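PDB 2P4G: bacterial bifunctional deaminase-reductase C-terminal domain-containing protein from Corynebacterium diphtheriae, which probably acts as an NADP-dependent reductase of riboflavin biosynthesis, reducing 5-amino-6-(5-phosphoribosylamino)uracil. Local coordinates for residues T238-L246 / F255-D263. Residues are numbered along the deposited sequence; the frame is centred on the assembly and turned at random.
Sequences TTRLVLEML and FSRYKVIRD. With NO3 (nitrate ion), chain B.
Two consecutive residues, Glu244 and Met245, sit opposite the single residue Arg257, making a classic beta bulge in the antiparallel hairpin formed by strands 237-248 and 254-260 at the edge of this chain's RibD C-terminal (DHFR-like) sheet. Arg257 O takes two N-H groups: Glu244 N at 2.7 Å, nearly along the C=O axis, and Met245 N at 3.2 Å, in the carbonyl plane on a lone pair. The bulge puts both side chains beside Arg257. From Glu244, OE1 makes a salt bridge to Arg257 NE at 2.7 Å; as a hydrogen bond it is weak, bent to 123° at the hydrogen, with carboxylate and guanidinium planes 79° apart. Arg211 of the neighbouring strand is a second salt-bridge partner of OE1. Selenomethionine Met245 lays CG over the centre of one guanidinium face, 3.4 Å from Arg257 CZ. Arg257 NH1 donates to the carbonyls of Ile21 and Gly24, joining the hairpin to the N-terminal region.

On the sheet's other face, Leu241 CD1 and Leu243 CD1 cover opposite sides of the Tyr258 ring in CH-pi contacts. With Leu243 CG anti to the backbone N (chi1 -177°), chi2 sets CD1 3.6 Å from Tyr258 CE1. Further along, residues 238-240 pair with a strand of the second subunit, continuing the sheet across the interface. Near that end, one water accepts from Thr239 OG1 and donates to Asp263 O and, at 2.7 Å, to Ile261 O.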
loop_
_atom_site.group_PDB
_atom_site.type_symbol
_atom_site.label_atom_id
_atom_site.label_comp_id
_atom_site.label_asym_id
_atom_site.label_seq_id
_atom_site.Cartn_x
_atom_site.Cartn_y
_atom_site.Cartn_z
ATOM N N THR A 238 3.242 -10.255 10.676
ATOM C CA THR A 238 3.792 -9.980 9.359
ATOM C C THR A 238 3.808 -11.267 8.539
ATOM O O THR A 238 3.788 -12.353 9.095
ATOM C CB THR A 238 5.219 -9.463 9.467
ATOM O OG1 THR A 238 6.066 -10.529 9.910
ATOM C CG2 THR A 238 5.301 -8.299 10.454
ATOM N N THR A 239 3.835 -11.150 7.220
ATOM C CA THR A 239 4.079 -12.310 6.376
ATOM C C THR A 239 4.711 -11.892 5.074
ATOM O O THR A 239 4.548 -10.759 4.649
ATOM C CB THR A 239 2.791 -13.121 6.074
ATOM O OG1 THR A 239 3.125 -14.246 5.243
ATOM C CG2 THR A 239 1.746 -12.290 5.381
ATOM N N ARG A 240 5.435 -12.812 4.448
ATOM C CA ARG A 240 5.975 -12.566 3.130
ATOM C C ARG A 240 5.169 -13.261 2.033
ATOM O O ARG A 240 4.440 -14.267 2.258
ATOM C CB ARG A 240 7.472 -12.897 3.037
ATOM C CG ARG A 240 8.275 -11.859 2.163
ATOM C CD ARG A 240 9.732 -12.237 1.982
ATOM N NE ARG A 240 10.314 -11.764 0.716
ATOM C CZ ARG A 240 10.098 -12.309 -0.488
ATOM N NH1 ARG A 240 9.282 -13.355 -0.634
ATOM N NH2 ARG A 240 10.695 -11.796 -1.566
ATOM N N LEU A 241 5.291 -12.662 0.848
ATOM C CA LEU A 241 4.501 -13.008 -0.308
ATOM C C LEU A 241 5.453 -13.355 -1.417
ATOM O O LEU A 241 6.615 -12.932 -1.383
ATOM C CB LEU A 241 3.654 -11.812 -0.708
ATOM C CG LEU A 241 2.660 -11.283 0.332
ATOM C CD1 LEU A 241 1.939 -10.001 -0.165
ATOM C CD2 LEU A 241 1.643 -12.375 0.677
ATOM N N VAL A 242 4.984 -14.183 -2.352
ATOM C CA VAL A 242 5.675 -14.439 -3.622
ATOM C C VAL A 242 4.791 -13.841 -4.699
ATOM O O VAL A 242 3.636 -14.246 -4.854
ATOM C CB VAL A 242 5.908 -15.949 -3.872
ATOM C CG1 VAL A 242 6.414 -16.229 -5.315
ATOM C CG2 VAL A 242 6.889 -16.494 -2.852
ATOM N N LEU A 243 5.315 -12.839 -5.396
ATOM C CA LEU A 243 4.628 -12.237 -6.527
ATOM C C LEU A 243 4.585 -13.266 -7.656
ATOM O O LEU A 243 5.610 -13.805 -8.047
ATOM C CB LEU A 243 5.343 -10.957 -6.986
ATOM C CG LEU A 243 4.668 -10.182 -8.127
ATOM C CD1 LEU A 243 3.301 -9.660 -7.694
ATOM C CD2 LEU A 243 5.583 -9.046 -8.664
ATOM N N GLU A 244 3.387 -13.545 -8.147
ATOM C CA GLU A 244 3.193 -14.508 -9.221
ATOM C C GLU A 244 2.808 -13.867 -10.553
ATOM O O GLU A 244 3.183 -14.367 -11.614
ATOM C CB GLU A 244 2.107 -15.482 -8.824
ATOM C CG GLU A 244 2.472 -16.456 -7.736
ATOM C CD GLU A 244 1.314 -17.387 -7.404
ATOM O OE1 GLU A 244 0.164 -17.078 -7.772
ATOM O OE2 GLU A 244 1.554 -18.422 -6.771
HETATM N N MSE A 245 2.047 -12.784 -10.486
HETATM C CA MSE A 245 1.460 -12.139 -11.653
HETATM C C MSE A 245 1.478 -10.660 -11.395
HETATM O O MSE A 245 1.114 -10.239 -10.323
HETATM C CB MSE A 245 -0.013 -12.505 -11.810
HETATM C CG MSE A 245 -0.325 -13.934 -12.134
HETATM SE SE MSE A 245 0.027 -14.342 -14.008
HETATM C CE MSE A 245 -1.299 -13.170 -14.777
ATOM N N LEU A 246 1.857 -9.879 -12.389
ATOM C CA LEU A 246 1.805 -8.436 -12.299
ATOM C C LEU A 246 1.314 -7.846 -13.612
ATOM O O LEU A 246 1.812 -8.192 -14.673
ATOM C CB LEU A 246 3.184 -7.880 -12.002
ATOM C CG LEU A 246 3.305 -6.366 -11.892
ATOM C CD1 LEU A 246 2.463 -5.877 -10.718
ATOM C CD2 LEU A 246 4.782 -6.003 -11.749
ATOM N N PHE A 255 -2.484 -4.632 -10.957
ATOM C CA PHE A 255 -3.074 -5.859 -10.527
ATOM C C PHE A 255 -1.929 -6.793 -10.233
ATOM O O PHE A 255 -1.028 -6.950 -11.056
ATOM C CB PHE A 255 -3.974 -6.442 -11.607
ATOM C CG PHE A 255 -5.050 -5.515 -12.041
ATOM C CD1 PHE A 255 -6.176 -5.329 -11.255
ATOM C CD2 PHE A 255 -4.941 -4.811 -13.214
ATOM C CE1 PHE A 255 -7.156 -4.481 -11.639
ATOM C CE2 PHE A 255 -5.939 -3.958 -13.605
ATOM C CZ PHE A 255 -7.050 -3.791 -12.821
ATOM N N SER A 256 -1.993 -7.421 -9.062
ATOM C CA SER A 256 -0.931 -8.278 -8.566
ATOM C C SER A 256 -1.566 -9.532 -7.977
ATOM O O SER A 256 -2.599 -9.458 -7.342
ATOM C CB SER A 256 -0.117 -7.553 -7.489
ATOM O OG SER A 256 -0.909 -7.326 -6.338
ATOM N N ARG A 257 -0.951 -10.678 -8.234
ATOM C CA ARG A 257 -1.322 -11.909 -7.611
ATOM C C ARG A 257 -0.106 -12.398 -6.854
ATOM O O ARG A 257 0.990 -12.560 -7.453
ATOM C CB ARG A 257 -1.698 -12.949 -8.652
ATOM C CG ARG A 257 -2.361 -14.168 -8.029
ATOM C CD ARG A 257 -2.735 -15.192 -9.064
ATOM N NE ARG A 257 -1.563 -15.880 -9.545
ATOM C CZ ARG A 257 -1.558 -16.717 -10.576
ATOM N NH1 ARG A 257 -2.665 -16.967 -11.246
ATOM N NH2 ARG A 257 -0.426 -17.308 -10.921
ATOM N N TYR A 258 -0.305 -12.641 -5.556
ATOM C CA TYR A 258 0.720 -13.190 -4.667
ATOM C C TYR A 258 0.305 -14.518 -4.068
ATOM O O TYR A 258 -0.869 -14.739 -3.771
ATOM C CB TYR A 258 0.927 -12.279 -3.474
ATOM C CG TYR A 258 1.442 -10.897 -3.771
ATOM C CD1 TYR A 258 2.823 -10.640 -3.835
ATOM C CD2 TYR A 258 0.556 -9.822 -3.929
ATOM C CE1 TYR A 258 3.315 -9.346 -4.064
ATOM C CE2 TYR A 258 1.036 -8.520 -4.172
ATOM C CZ TYR A 258 2.411 -8.294 -4.222
ATOM O OH TYR A 258 2.869 -7.029 -4.456
ATOM N N LYS A 259 1.300 -15.356 -3.814
ATOM C CA LYS A 259 1.122 -16.572 -3.042
ATOM C C LYS A 259 1.462 -16.254 -1.598
ATOM O O LYS A 259 2.527 -15.708 -1.318
ATOM C CB LYS A 259 2.036 -17.670 -3.589
ATOM C CG LYS A 259 2.249 -18.899 -2.688
ATOM C CD LYS A 259 0.970 -19.695 -2.447
ATOM C CE LYS A 259 1.264 -21.154 -2.154
ATOM N NZ LYS A 259 2.031 -21.825 -3.255
ATOM N N VAL A 260 0.572 -16.614 -0.680
ATOM C CA VAL A 260 0.793 -16.373 0.749
ATOM C C VAL A 260 1.643 -17.467 1.382
ATOM O O VAL A 260 1.317 -18.628 1.291
ATOM C CB VAL A 260 -0.533 -16.257 1.508
ATOM C CG1 VAL A 260 -0.287 -16.148 2.997
ATOM C CG2 VAL A 260 -1.314 -15.076 0.997
ATOM N N ILE A 261 2.729 -17.087 2.034
ATOM C CA ILE A 261 3.686 -18.079 2.553
ATOM C C ILE A 261 3.467 -18.393 4.045
ATOM O O ILE A 261 3.586 -17.522 4.914
ATOM C CB ILE A 261 5.118 -17.627 2.300
ATOM C CG1 ILE A 261 5.334 -17.425 0.794
ATOM C CG2 ILE A 261 6.109 -18.644 2.870
ATOM C CD1 ILE A 261 6.453 -16.435 0.460
ATOM N N ARG A 262 3.176 -19.659 4.326
ATOM C CA ARG A 262 2.768 -20.105 5.662
ATOM C C ARG A 262 3.968 -20.391 6.556
ATOM O O ARG A 262 4.970 -20.939 6.091
ATOM C CB ARG A 262 1.943 -21.387 5.559
ATOM C CG ARG A 262 0.950 -21.400 4.423
ATOM C CD ARG A 262 -0.008 -20.219 4.504
ATOM N NE ARG A 262 -1.187 -20.456 3.688
ATOM C CZ ARG A 262 -2.120 -21.361 3.975
ATOM N NH1 ARG A 262 -2.031 -22.122 5.068
ATOM N NH2 ARG A 262 -3.158 -21.506 3.170
ATOM N N ASP A 263 3.843 -20.031 7.836
ATOM C CA ASP A 263 4.886 -20.261 8.848
ATOM C C ASP A 263 6.243 -19.654 8.451
ATOM O O ASP A 263 6.303 -18.667 7.706
ATOM C CB ASP A 263 5.044 -21.767 9.150
ATOM C CG ASP A 263 3.804 -22.374 9.814
ATOM O OD1 ASP A 263 2.670 -22.187 9.304
ATOM O OD2 ASP A 263 3.972 -23.052 10.850
HETATM N N NO3 B . 13.500 -9.049 -0.586
HETATM O O1 NO3 B . 14.246 -7.987 -0.064
HETATM O O2 NO3 B . 12.185 -9.274 -0.159
HETATM O O3 NO3 B . 14.086 -9.885 -1.541
HETATM O O HOH W 1 5.516 -16.065 6.159
#